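Local coordinates for acyl-CoA synthetase (AMP-forming)/AMP-acid ligase II-like protein (Dyadobacter fermentans, PDB 4GS5) that probably ligates a medium-chain fatty acid to coenzyme A through an adenylate, at residues Val258-Asp263 / Thr322-Lys327; Arg268-Phe273 / Asn280-Trp285; Glu287-Ala290 / Gln294-Val297. All blocks are in the same frame, centred on the assembly; numbering follows the deposited sequence.

Overall arrangement
All three contacts lie in the small C-terminal lobe expected of an adenylate-forming enzyme, their centres 26 to 31 Å from the centre of the chain; none holds a substrate. Contact 1 joins the hairpin strand 258-261 to the loop before strand 329-332 and closes a long loop of chain containing the other two. Its centre lies about 10 Å from that of contact 3, where Lys-327 N meets Leu-296 O at 2.9 Å, and about 13 Å from that of contact 2, where Pro-326 packs on Ile-269. Contacts 2 and 3, centres about 18 Å apart, share strand 282-289; Trp-285 O and Val-297 N probably form a hydrogen bond (2.8 Å) between them.

Contact 1 of 3, residues Val258-Asp263 / Thr322-Lys327; sequences VKIVLD and TYENPK. With EDO (1,2-ethanediol), chain Y.
Ile-260 meets the loop 322-327 with its longer branch: CD1 lies 3.7 Å from the backbone oxygen Tyr-323 O, while Ile-260 CG1 rests 4.0 Å from Glu-324 CG. The glutamate thus offers its aliphatic part to the isoleucine. Its CG is turned anti to the carbonyl carbon (chi1 -59°) and the chain beyond is extended, carrying the carboxylate across the strand, where Glu-324 OE2 comes to 4.1 Å from Val-258 CG1. The valine and glutamate side chains cross at about a right angle, and this is a van der Waals approach without a polar bond. A 1,2-ethanediol molecule, probably from the crystallisation liquor, lies beside the same carboxylate, but its placement is doubtful. An alanine in place of Glu-324 would probably leave Ile-260 CG1 and Val-258 CG1 without their cover on this side. Behind the first shell, Lys-327 NZ donates to Thr-322 O at 2.8 Å from above the carbonyl plane, tying Lys-327 back to Thr-322, and Tyr-323 N is bonded to Ser-321 OG. Ile-260 is itself held by backbone bonding to Ile-253 in the two-stranded hairpin, and Val-261 occupies the N-cap position of helix 262-276. The join between hairpin and loop therefore rests on aliphatic carbons set against carbon and oxygen alike, without a hydrogen bond between the segments, and includes the carboxylate of a partly exposed Glu-324.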
ATOM      1  N   VAL A 258       9.254  14.826  18.502  1.00 31.44           N
ATOM      2  CA  VAL A 258       8.226  13.807  18.709  1.00 22.52           C
ATOM      3  C   VAL A 258       7.121  13.927  17.626  1.00 26.25           C
ATOM      4  O   VAL A 258       6.480  14.967  17.483  1.00 27.84           O
ATOM      5  CB  VAL A 258       7.588  13.907  20.106  1.00 27.38           C
ATOM      6  CG1 VAL A 258       6.391  12.950  20.209  1.00 29.01           C
ATOM      7  CG2 VAL A 258       8.622  13.570  21.196  1.00 26.92           C
ATOM      8  N   LYS A 259       6.922  12.866  16.853  1.00 27.72           N
ATOM      9  CA  LYS A 259       5.909  12.895  15.805  1.00 28.07           C
ATOM     10  C   LYS A 259       4.531  12.630  16.406  1.00 27.63           C
ATOM     11  O   LYS A 259       4.339  11.662  17.145  1.00 29.92           O
ATOM     12  CB  LYS A 259       6.228  11.859  14.722  1.00 30.36           C
ATOM     13  CG  LYS A 259       6.974  12.417  13.516  1.00 42.00           C
ATOM     14  CD  LYS A 259       8.448  12.627  13.770  1.00 47.53           C
ATOM     15  CE  LYS A 259       9.140  13.199  12.516  1.00 50.52           C
ATOM     16  NZ  LYS A 259       9.413  12.172  11.455  1.00 50.78           N
ATOM     17  N   ILE A 260       3.579  13.493  16.074  1.00 23.09           N
ATOM     18  CA  ILE A 260       2.217  13.402  16.589  1.00 26.65           C
ATOM     19  C   ILE A 260       1.205  13.394  15.443  1.00 25.22           C
ATOM     20  O   ILE A 260       1.218  14.284  14.583  1.00 25.54           O
ATOM     21  CB  ILE A 260       1.901  14.612  17.505  1.00 21.04           C
ATOM     22  CG1 ILE A 260       2.766  14.547  18.769  1.00 22.70           C
ATOM     23  CG2 ILE A 260       0.422  14.637  17.897  1.00 21.11           C
ATOM     24  CD1 ILE A 260       2.756  15.902  19.539  1.00 27.97           C
ATOM     25  N   VAL A 261       0.329  12.398  15.443  1.00 25.89           N
ATOM     26  CA  VAL A 261      -0.695  12.262  14.402  1.00 27.59           C
ATOM     27  C   VAL A 261      -1.939  13.028  14.861  1.00 30.75           C
ATOM     28  O   VAL A 261      -2.500  12.728  15.922  1.00 26.36           O
ATOM     29  CB  VAL A 261      -1.033  10.781  14.132  1.00 29.07           C
ATOM     30  CG1 VAL A 261      -2.034  10.649  12.962  1.00 33.62           C
ATOM     31  CG2 VAL A 261       0.236   9.963  13.843  1.00 27.19           C
ATOM     32  N   LEU A 262      -2.360  14.032  14.088  1.00 24.42           N
ATOM     33  CA  LEU A 262      -3.415  14.928  14.571  1.00 28.15           C
ATOM     34  C   LEU A 262      -4.736  14.220  14.885  1.00 28.80           C
ATOM     35  O   LEU A 262      -5.332  14.460  15.934  1.00 31.49           O
ATOM     36  CB  LEU A 262      -3.646  16.088  13.606  1.00 28.62           C
ATOM     37  CG  LEU A 262      -2.458  17.062  13.541  1.00 27.50           C
ATOM     38  CD1 LEU A 262      -2.638  18.023  12.359  1.00 28.72           C
ATOM     39  CD2 LEU A 262      -2.269  17.824  14.865  1.00 28.26           C
ATOM     40  N   ASP A 263      -5.184  13.343  13.997  1.00 29.18           N
ATOM     41  CA  ASP A 263      -6.472  12.692  14.214  1.00 37.18           C
ATOM     42  C   ASP A 263      -6.412  11.723  15.396  1.00 37.42           C
ATOM     43  O   ASP A 263      -7.422  11.473  16.048  1.00 38.82           O
ATOM     44  CB  ASP A 263      -7.024  12.030  12.933  1.00 41.83           C
ATOM     45  CG  ASP A 263      -6.342  10.710  12.592  1.00 52.09           C
ATOM     46  OD1 ASP A 263      -7.045   9.676  12.511  1.00 53.42           O
ATOM     47  OD2 ASP A 263      -5.111  10.701  12.370  1.00 56.81           O
ATOM     48  N   THR A 322       2.981  15.308  28.692  1.00 29.85           N
ATOM     49  CA  THR A 322       3.171  16.735  28.478  1.00 29.22           C
ATOM     50  C   THR A 322       3.638  17.004  27.044  1.00 25.81           C
ATOM     51  O   THR A 322       3.308  18.039  26.464  1.00 26.52           O
ATOM     52  CB  THR A 322       4.156  17.350  29.519  1.00 36.24           C
ATOM     53  OG1 THR A 322       4.303  18.750  29.273  1.00 37.15           O
ATOM     54  CG2 THR A 322       5.530  16.678  29.442  1.00 30.52           C
ATOM     55  N   TYR A 323       4.394  16.077  26.462  1.00 24.61           N
ATOM     56  CA  TYR A 323       4.899  16.293  25.110  1.00 32.67           C
ATOM     57  C   TYR A 323       3.793  16.229  24.039  1.00 33.24           C
ATOM     58  O   TYR A 323       3.978  16.756  22.934  1.00 29.36           O
ATOM     59  CB  TYR A 323       6.014  15.299  24.768  1.00 29.81           C
ATOM     60  CG  TYR A 323       7.229  15.431  25.648  1.00 32.11           C
ATOM     61  CD1 TYR A 323       8.127  16.477  25.470  1.00 34.47           C
ATOM     62  CD2 TYR A 323       7.468  14.526  26.678  1.00 30.11           C
ATOM     63  CE1 TYR A 323       9.239  16.605  26.286  1.00 36.17           C
ATOM     64  CE2 TYR A 323       8.579  14.645  27.494  1.00 25.26           C
ATOM     65  CZ  TYR A 323       9.460  15.680  27.293  1.00 32.19           C
ATOM     66  OH  TYR A 323      10.572  15.812  28.109  1.00 32.78           O
ATOM     67  N   GLU A 324       2.671  15.569  24.354  1.00 28.45           N
ATOM     68  CA  GLU A 324       1.548  15.439  23.405  1.00 30.23           C
ATOM     69  C   GLU A 324       0.284  16.205  23.826  1.00 28.62           C
ATOM     70  O   GLU A 324      -0.802  16.011  23.266  1.00 32.11           O
ATOM     71  CB  GLU A 324       1.247  13.955  23.136  1.00 26.75           C
ATOM     72  CG  GLU A 324       2.474  13.253  22.566  1.00 30.06           C
ATOM     73  CD  GLU A 324       2.264  11.795  22.260  1.00 35.38           C
ATOM     74  OE1 GLU A 324       1.100  11.353  22.122  1.00 37.56           O
ATOM     75  OE2 GLU A 324       3.291  11.098  22.146  1.00 37.77           O
ATOM     76  N   ASN A 325       0.456  17.078  24.811  1.00 28.18           N
ATOM     77  CA  ASN A 325      -0.589  17.929  25.358  1.00 27.66           C
ATOM     78  C   ASN A 325      -0.640  19.244  24.558  1.00 30.98           C
ATOM     79  O   ASN A 325       0.393  19.890  24.372  1.00 33.63           O
ATOM     80  CB  ASN A 325      -0.219  18.210  26.825  1.00 33.85           C
ATOM     81  CG  ASN A 325      -1.318  18.894  27.594  1.00 44.72           C
ATOM     82  OD1 ASN A 325      -2.462  18.947  27.151  1.00 49.14           O
ATOM     83  ND2 ASN A 325      -0.975  19.433  28.763  1.00 51.95           N
ATOM     84  N   PRO A 326      -1.830  19.643  24.067  1.00 30.29           N
ATOM     85  CA  PRO A 326      -1.949  20.939  23.376  1.00 29.76           C
ATOM     86  C   PRO A 326      -1.381  22.069  24.241  1.00 34.25           C
ATOM     87  O   PRO A 326      -1.710  22.134  25.424  1.00 31.10           O
ATOM     88  CB  PRO A 326      -3.462  21.119  23.228  1.00 29.49           C
ATOM     89  CG  PRO A 326      -4.006  19.693  23.199  1.00 30.36           C
ATOM     90  CD  PRO A 326      -3.101  18.891  24.089  1.00 32.31           C
ATOM     91  N   LYS A 327      -0.560  22.943  23.662  1.00 38.26           N
ATOM     92  CA  LYS A 327       0.159  23.960  24.446  1.00 37.98           C
ATOM     93  C   LYS A 327      -0.624  25.256  24.568  1.00 40.77           C
ATOM     94  O   LYS A 327      -0.202  26.200  25.240  1.00 45.07           O
ATOM     95  CB  LYS A 327       1.526  24.250  23.829  1.00 41.71           C
ATOM     96  CG  LYS A 327       2.393  23.024  23.643  1.00 46.21           C
ATOM     97  CD  LYS A 327       2.887  22.484  24.968  1.00 48.97           C
ATOM     98  CE  LYS A 327       3.652  21.187  24.776  1.00 48.63           C
ATOM     99  NZ  LYS A 327       4.149  20.682  26.080  1.00 52.36           N
TER
HETATM  100  C1  EDO Y 424       5.110   8.515  21.187  1.00 41.05           C
HETATM  101  O1  EDO Y 424       6.242   8.575  20.317  1.00 39.13           O
HETATM  102  C2  EDO Y 424       3.847   8.896  20.439  1.00 40.50           C
HETATM  103  O2  EDO Y 424       2.717   8.517  21.228  1.00 43.34           O

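Contact 2 of 3, residues Arg268-Phe273 / Asn280-Trp285; sequences RIAAVF and NAFFCW. With EDO (1,2-ethanediol), chain P.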
ATOM      1  N   ARG A 268      -8.167  11.014  21.268  1.00 37.07           N
ATOM      2  CA  ARG A 268      -7.866  11.038  22.703  1.00 40.20           C
ATOM      3  C   ARG A 268      -8.526  12.201  23.448  1.00 44.87           C
ATOM      4  O   ARG A 268      -9.043  12.031  24.553  1.00 49.03           O
ATOM      5  CB  ARG A 268      -6.353  11.044  22.933  1.00 40.75           C
ATOM      6  CG  ARG A 268      -5.738   9.681  22.715  1.00 50.89           C
ATOM      7  CD  ARG A 268      -4.218   9.702  22.682  1.00 58.43           C
ATOM      8  NE  ARG A 268      -3.697   8.431  22.179  1.00 60.00           N
ATOM      9  CZ  ARG A 268      -3.588   7.329  22.912  1.00 62.72           C
ATOM     10  NH1 ARG A 268      -3.957   7.340  24.188  1.00 64.84           N
ATOM     11  NH2 ARG A 268      -3.113   6.213  22.369  1.00 61.96           N
ATOM     12  N   ILE A 269      -8.504  13.384  22.845  1.00 39.42           N
ATOM     13  CA  ILE A 269      -9.199  14.527  23.421  1.00 39.12           C
ATOM     14  C   ILE A 269     -10.727  14.372  23.361  1.00 39.56           C
ATOM     15  O   ILE A 269     -11.440  14.818  24.260  1.00 41.74           O
ATOM     16  CB  ILE A 269      -8.772  15.819  22.726  1.00 39.74           C
ATOM     17  CG1 ILE A 269      -7.371  16.195  23.206  1.00 44.52           C
ATOM     18  CG2 ILE A 269      -9.759  16.934  23.012  1.00 38.54           C
ATOM     19  CD1 ILE A 269      -6.675  17.187  22.329  1.00 49.51           C
ATOM     20  N   ALA A 270     -11.221  13.731  22.305  1.00 37.38           N
ATOM     21  CA  ALA A 270     -12.656  13.496  22.168  1.00 39.62           C
ATOM     22  C   ALA A 270     -13.210  12.720  23.358  1.00 44.58           C
ATOM     23  O   ALA A 270     -14.284  13.039  23.862  1.00 51.91           O
ATOM     24  CB  ALA A 270     -12.963  12.763  20.866  1.00 40.24           C
ATOM     25  N   ALA A 271     -12.486  11.694  23.802  1.00 44.92           N
ATOM     26  CA  ALA A 271     -12.917  10.922  24.970  1.00 47.43           C
ATOM     27  C   ALA A 271     -13.020  11.821  26.208  1.00 47.60           C
ATOM     28  O   ALA A 271     -13.869  11.605  27.071  1.00 48.04           O
ATOM     29  CB  ALA A 271     -11.979   9.747  25.230  1.00 46.76           C
ATOM     30  N   VAL A 272     -12.159  12.833  26.283  1.00 46.70           N
ATOM     31  CA  VAL A 272     -12.223  13.789  27.381  1.00 44.92           C
ATOM     32  C   VAL A 272     -13.472  14.664  27.274  1.00 45.72           C
ATOM     33  O   VAL A 272     -14.207  14.812  28.244  1.00 47.51           O
ATOM     34  CB  VAL A 272     -10.971  14.674  27.441  1.00 44.63           C
ATOM     35  CG1 VAL A 272     -11.192  15.851  28.393  1.00 42.23           C
ATOM     36  CG2 VAL A 272      -9.762  13.843  27.855  1.00 46.32           C
ATOM     37  N   PHE A 273     -13.712  15.243  26.098  1.00 42.87           N
ATOM     38  CA  PHE A 273     -14.931  16.027  25.872  1.00 46.84           C
ATOM     39  C   PHE A 273     -16.189  15.232  26.223  1.00 50.41           C
ATOM     40  O   PHE A 273     -17.039  15.703  26.978  1.00 52.16           O
ATOM     41  CB  PHE A 273     -15.019  16.490  24.418  1.00 45.78           C
ATOM     42  CG  PHE A 273     -14.281  17.767  24.140  1.00 42.61           C
ATOM     43  CD1 PHE A 273     -12.908  17.837  24.288  1.00 40.42           C
ATOM     44  CD2 PHE A 273     -14.962  18.887  23.701  1.00 43.19           C
ATOM     45  CE1 PHE A 273     -12.234  19.014  24.021  1.00 43.36           C
ATOM     46  CE2 PHE A 273     -14.296  20.064  23.437  1.00 43.23           C
ATOM     47  CZ  PHE A 273     -12.931  20.130  23.594  1.00 44.35           C
ATOM     48  N   ASN A 280     -19.260  21.406  22.402  1.00 46.70           N
ATOM     49  CA  ASN A 280     -18.525  22.280  21.497  1.00 42.32           C
ATOM     50  C   ASN A 280     -17.686  21.480  20.518  1.00 41.64           C
ATOM     51  O   ASN A 280     -17.015  20.510  20.898  1.00 45.67           O
ATOM     52  CB  ASN A 280     -17.597  23.208  22.278  1.00 41.05           C
ATOM     53  CG  ASN A 280     -18.306  23.947  23.385  1.00 49.22           C
ATOM     54  OD1 ASN A 280     -18.799  23.340  24.337  1.00 54.45           O
ATOM     55  ND2 ASN A 280     -18.344  25.269  23.279  1.00 45.66           N
ATOM     56  N   ALA A 281     -17.707  21.880  19.255  1.00 37.33           N
ATOM     57  CA  ALA A 281     -16.845  21.229  18.279  1.00 41.48           C
ATOM     58  C   ALA A 281     -15.409  21.645  18.588  1.00 38.55           C
ATOM     59  O   ALA A 281     -15.183  22.661  19.247  1.00 35.79           O
ATOM     60  CB  ALA A 281     -17.241  21.624  16.863  1.00 46.53           C
ATOM     61  N   PHE A 282     -14.441  20.861  18.126  1.00 31.54           N
ATOM     62  CA  PHE A 282     -13.048  21.200  18.355  1.00 33.48           C
ATOM     63  C   PHE A 282     -12.187  20.482  17.324  1.00 32.44           C
ATOM     64  O   PHE A 282     -12.625  19.525  16.684  1.00 28.95           O
ATOM     65  CB  PHE A 282     -12.617  20.744  19.752  1.00 32.87           C
ATOM     66  CG  PHE A 282     -12.439  19.249  19.852  1.00 36.87           C
ATOM     67  CD1 PHE A 282     -11.193  18.668  19.658  1.00 37.88           C
ATOM     68  CD2 PHE A 282     -13.533  18.421  20.083  1.00 43.71           C
ATOM     69  CE1 PHE A 282     -11.029  17.281  19.720  1.00 36.12           C
ATOM     70  CE2 PHE A 282     -13.377  17.032  20.139  1.00 45.69           C
ATOM     71  CZ  PHE A 282     -12.118  16.468  19.962  1.00 39.43           C
ATOM     72  N   PHE A 283     -10.954  20.942  17.174  1.00 30.19           N
ATOM     73  CA  PHE A 283      -9.963  20.174  16.433  1.00 32.49           C
ATOM     74  C   PHE A 283      -8.576  20.555  16.914  1.00 33.30           C
ATOM     75  O   PHE A 283      -8.303  21.721  17.238  1.00 31.25           O
ATOM     76  CB  PHE A 283     -10.103  20.356  14.904  1.00 31.08           C
ATOM     77  CG  PHE A 283      -9.944  21.784  14.432  1.00 33.04           C
ATOM     78  CD1 PHE A 283      -8.692  22.279  14.070  1.00 29.40           C
ATOM     79  CD2 PHE A 283     -11.041  22.628  14.354  1.00 31.26           C
ATOM     80  CE1 PHE A 283      -8.540  23.579  13.636  1.00 27.84           C
ATOM     81  CE2 PHE A 283     -10.897  23.948  13.925  1.00 33.33           C
ATOM     82  CZ  PHE A 283      -9.647  24.422  13.554  1.00 28.25           C
ATOM     83  N   CYS A 284      -7.711  19.556  17.002  1.00 32.25           N
ATOM     84  CA  CYS A 284      -6.308  19.818  17.252  1.00 33.05           C
ATOM     85  C   CYS A 284      -5.685  20.394  15.995  1.00 29.95           C
ATOM     86  O   CYS A 284      -6.081  20.059  14.880  1.00 23.92           O
ATOM     87  CB  CYS A 284      -5.591  18.536  17.666  1.00 35.81           C
ATOM     88  SG  CYS A 284      -5.954  18.100  19.364  1.00 42.91           S
ATOM     89  N   TRP A 285      -4.710  21.270  16.191  1.00 26.45           N
ATOM     90  CA  TRP A 285      -4.003  21.869  15.078  1.00 29.52           C
ATOM     91  C   TRP A 285      -2.589  22.191  15.547  1.00 28.98           C
ATOM     92  O   TRP A 285      -2.124  21.644  16.550  1.00 26.98           O
ATOM     93  CB  TRP A 285      -4.728  23.132  14.614  1.00 28.73           C
ATOM     94  CG  TRP A 285      -4.425  23.538  13.203  1.00 36.35           C
ATOM     95  CD1 TRP A 285      -3.884  24.728  12.785  1.00 37.36           C
ATOM     96  CD2 TRP A 285      -4.656  22.766  12.019  1.00 32.68           C
ATOM     97  NE1 TRP A 285      -3.762  24.734  11.419  1.00 37.23           N
ATOM     98  CE2 TRP A 285      -4.232  23.544  10.923  1.00 36.66           C
ATOM     99  CE3 TRP A 285      -5.198  21.502  11.778  1.00 33.07           C
ATOM    100  CZ2 TRP A 285      -4.326  23.094   9.599  1.00 41.10           C
ATOM    101  CZ3 TRP A 285      -5.286  21.051  10.461  1.00 36.79           C
ATOM    102  CH2 TRP A 285      -4.851  21.846   9.390  1.00 38.28           C
TER
HETATM  103  C1  EDO P 415     -15.901  17.538  15.563  1.00 52.27           C
HETATM  104  O1  EDO P 415     -15.537  18.126  16.826  1.00 56.57           O
HETATM  105  C2  EDO P 415     -16.880  18.433  14.817  1.00 42.01           C
HETATM  106  O2  EDO P 415     -18.085  18.456  15.573  1.00 45.09           O
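The rings of Phe-273 and Phe-282 form a face-to-face stack, centroids 4.3 Å apart and planes inclined by 22°. Phe-282 CD2 sits over the centre of one face of the Phe-273 ring, whereas Phe-273 CE1 lies above the Phe-282 ring toward its rim; the two side chains run past each other in opposite directions. At the edge of the Phe-282 ring, in its plane, comes the methyl of Ala-270, with Ala-270 CB 3.9 Å from Phe-282 CZ. Ile-269 adds its CG2 branch, 3.5 Å from Phe-282 CE1 and oblique to the ring. With CG of Phe-282 between backbone N and carbonyl carbon (chi1 74°), the ring is turned toward the helix. One helical turn from Phe-273, Ile-269 also sends its other branch to the strand: CD1 approaches Cys-284 SG to 3.2 Å, an unusually short apolar approach that marks tight packing at this point. Asn-280 contributes its carbonyl, O lying 3.7 Å from Phe-273 CE2, while its side-chain ND2 is bonded to Glu-301 O. A 1,2-ethanediol, probably from the crystallisation liquor, bonds through O1 to both N and O of Phe-282. Helix 262-276 thus packs along strand 282-289, the short segments running roughly antiparallel (148°). On further sides, helix 306-319 touches Phe-273 and Val-272 through Leu-312, and strand 295-301 reaches Phe-282 through Leu-298. Phe-283 points away from the helix segment, and helix 345-351 packs on Phe-283 and Trp-285.

Contact 3 of 3, residues Glu287-Ala290 / Gln294-Val297; sequences EPDA and QKLV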
ATOM      1  N   GLU A 287       0.978  25.229  15.270  1.00 32.69           N
ATOM      2  CA  GLU A 287       1.514  26.485  14.767  1.00 36.01           C
ATOM      3  C   GLU A 287       3.031  26.449  14.820  1.00 33.31           C
ATOM      4  O   GLU A 287       3.616  25.649  15.557  1.00 29.36           O
ATOM      5  CB  GLU A 287       0.946  27.684  15.530  1.00 39.06           C
ATOM      6  CG  GLU A 287       1.315  27.731  16.992  1.00 44.94           C
ATOM      7  CD  GLU A 287       0.754  28.965  17.672  1.00 55.82           C
ATOM      8  OE1 GLU A 287      -0.260  28.841  18.390  1.00 53.56           O
ATOM      9  OE2 GLU A 287       1.322  30.064  17.478  1.00 64.68           O
ATOM     10  N   PRO A 288       3.672  27.271  13.990  1.00 35.56           N
ATOM     11  CA  PRO A 288       5.130  27.301  14.004  1.00 36.41           C
ATOM     12  C   PRO A 288       5.603  27.700  15.396  1.00 37.15           C
ATOM     13  O   PRO A 288       4.970  28.527  16.049  1.00 38.95           O
ATOM     14  CB  PRO A 288       5.466  28.400  12.995  1.00 43.00           C
ATOM     15  CG  PRO A 288       4.266  28.473  12.085  1.00 46.95           C
ATOM     16  CD  PRO A 288       3.090  28.149  12.960  1.00 42.26           C
ATOM     17  N   ASP A 289       6.689  27.093  15.854  1.00 37.27           N
ATOM     18  CA  ASP A 289       7.277  27.430  17.141  1.00 33.29           C
ATOM     19  C   ASP A 289       8.792  27.300  17.035  1.00 35.00           C
ATOM     20  O   ASP A 289       9.291  26.245  16.637  1.00 34.18           O
ATOM     21  CB  ASP A 289       6.756  26.486  18.242  1.00 31.17           C
ATOM     22  CG  ASP A 289       7.281  26.877  19.634  1.00 34.71           C
ATOM     23  OD1 ASP A 289       8.052  26.103  20.252  1.00 31.41           O
ATOM     24  OD2 ASP A 289       6.932  27.984  20.083  1.00 38.80           O
ATOM     25  N   ALA A 290       9.522  28.348  17.422  1.00 35.90           N
ATOM     26  CA  ALA A 290      10.975  28.347  17.302  1.00 34.49           C
ATOM     27  C   ALA A 290      11.595  27.177  18.051  1.00 35.11           C
ATOM     28  O   ALA A 290      12.536  26.552  17.563  1.00 37.88           O
ATOM     29  CB  ALA A 290      11.581  29.682  17.781  1.00 35.28           C
ATOM     30  N   GLN A 294       7.006  22.613  15.418  1.00 25.88           N
ATOM     31  CA  GLN A 294       5.556  22.719  15.342  1.00 30.75           C
ATOM     32  C   GLN A 294       4.970  22.497  16.741  1.00 31.00           C
ATOM     33  O   GLN A 294       5.329  21.547  17.429  1.00 31.19           O
ATOM     34  CB  GLN A 294       5.019  21.708  14.336  1.00 29.17           C
ATOM     35  CG  GLN A 294       5.603  21.905  12.940  1.00 30.29           C
ATOM     36  CD  GLN A 294       5.108  20.856  11.956  1.00 34.74           C
ATOM     37  OE1 GLN A 294       5.531  19.705  12.004  1.00 29.54           O
ATOM     38  NE2 GLN A 294       4.204  21.256  11.059  1.00 36.11           N
ATOM     39  N   LYS A 295       4.094  23.401  17.160  1.00 29.98           N
ATOM     40  CA  LYS A 295       3.504  23.360  18.488  1.00 31.37           C
ATOM     41  C   LYS A 295       2.041  22.942  18.369  1.00 30.25           C
ATOM     42  O   LYS A 295       1.241  23.617  17.709  1.00 28.19           O
ATOM     43  CB  LYS A 295       3.576  24.741  19.142  1.00 31.87           C
ATOM     44  CG  LYS A 295       3.077  24.771  20.587  1.00 45.58           C
ATOM     45  CD  LYS A 295       2.589  26.164  21.035  1.00 51.71           C
ATOM     46  CE  LYS A 295       3.610  27.250  20.782  1.00 58.70           C
ATOM     47  NZ  LYS A 295       3.148  28.577  21.307  1.00 63.90           N
ATOM     48  N   LEU A 296       1.694  21.845  19.028  1.00 25.58           N
ATOM     49  CA  LEU A 296       0.333  21.330  19.002  1.00 24.88           C
ATOM     50  C   LEU A 296      -0.545  22.321  19.753  1.00 25.74           C
ATOM     51  O   LEU A 296      -0.172  22.788  20.833  1.00 25.52           O
ATOM     52  CB  LEU A 296       0.277  19.963  19.700  1.00 20.81           C
ATOM     53  CG  LEU A 296      -1.100  19.288  19.748  1.00 29.11           C
ATOM     54  CD1 LEU A 296      -1.504  18.789  18.378  1.00 27.72           C
ATOM     55  CD2 LEU A 296      -1.067  18.125  20.736  1.00 30.76           C
ATOM     56  N   VAL A 297      -1.707  22.642  19.179  1.00 24.32           N
ATOM     57  CA  VAL A 297      -2.676  23.491  19.858  1.00 25.76           C
ATOM     58  C   VAL A 297      -4.075  22.907  19.759  1.00 26.55           C
ATOM     59  O   VAL A 297      -4.299  21.964  19.004  1.00 25.09           O
ATOM     60  CB  VAL A 297      -2.669  24.901  19.281  1.00 26.24           C
ATOM     61  CG1 VAL A 297      -1.282  25.519  19.465  1.00 26.10           C
ATOM     62  CG2 VAL A 297      -3.077  24.875  17.788  1.00 29.03           C
TER
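Asp-289 and Lys-295 both start with CG opposite the backbone N (chi1 -176° and -175°), and the lysine then bends at chi3 (-52°), which brings its CE to 3.5 Å from Asp-289 OD2. NZ stays 4.0 Å from that oxygen, too far for a salt bridge, so the charges probably attract only loosely. The two side chains cross obliquely, and the contact is made by the lysine's methylenes, CE against OD2 and CB 3.7 Å from Asp-289 CB. Asp-289 OD1 faces back to its own turn, accepting from Leu-292 N. Glu-287 stands on the same face of the sheet as Lys-295 and leads its OE1 to 3.6 Å from Val-297 CG1, crossing that side chain at about a right angle; OE1 is also hydrogen-bonded to Tyr-330 OH. In the backbone, Glu-287 and Lys-295 are an antiparallel hydrogen-bonded pair, with Lys-295 N to Glu-287 O at 2.8 Å and Glu-287 N to Lys-295 O at 2.9 Å; Pro-288 with Gln-294 is the adjoining non-hydrogen-bonded pair. This is the turn end of the beta hairpin 282-289/295-301. Gln-294 OE1 accepts from Asn-254 N of the neighbouring two-stranded hairpin, their backbones also bonding, and Leu-296 packs on Leu-262 and Ile-265 of helix 262-276.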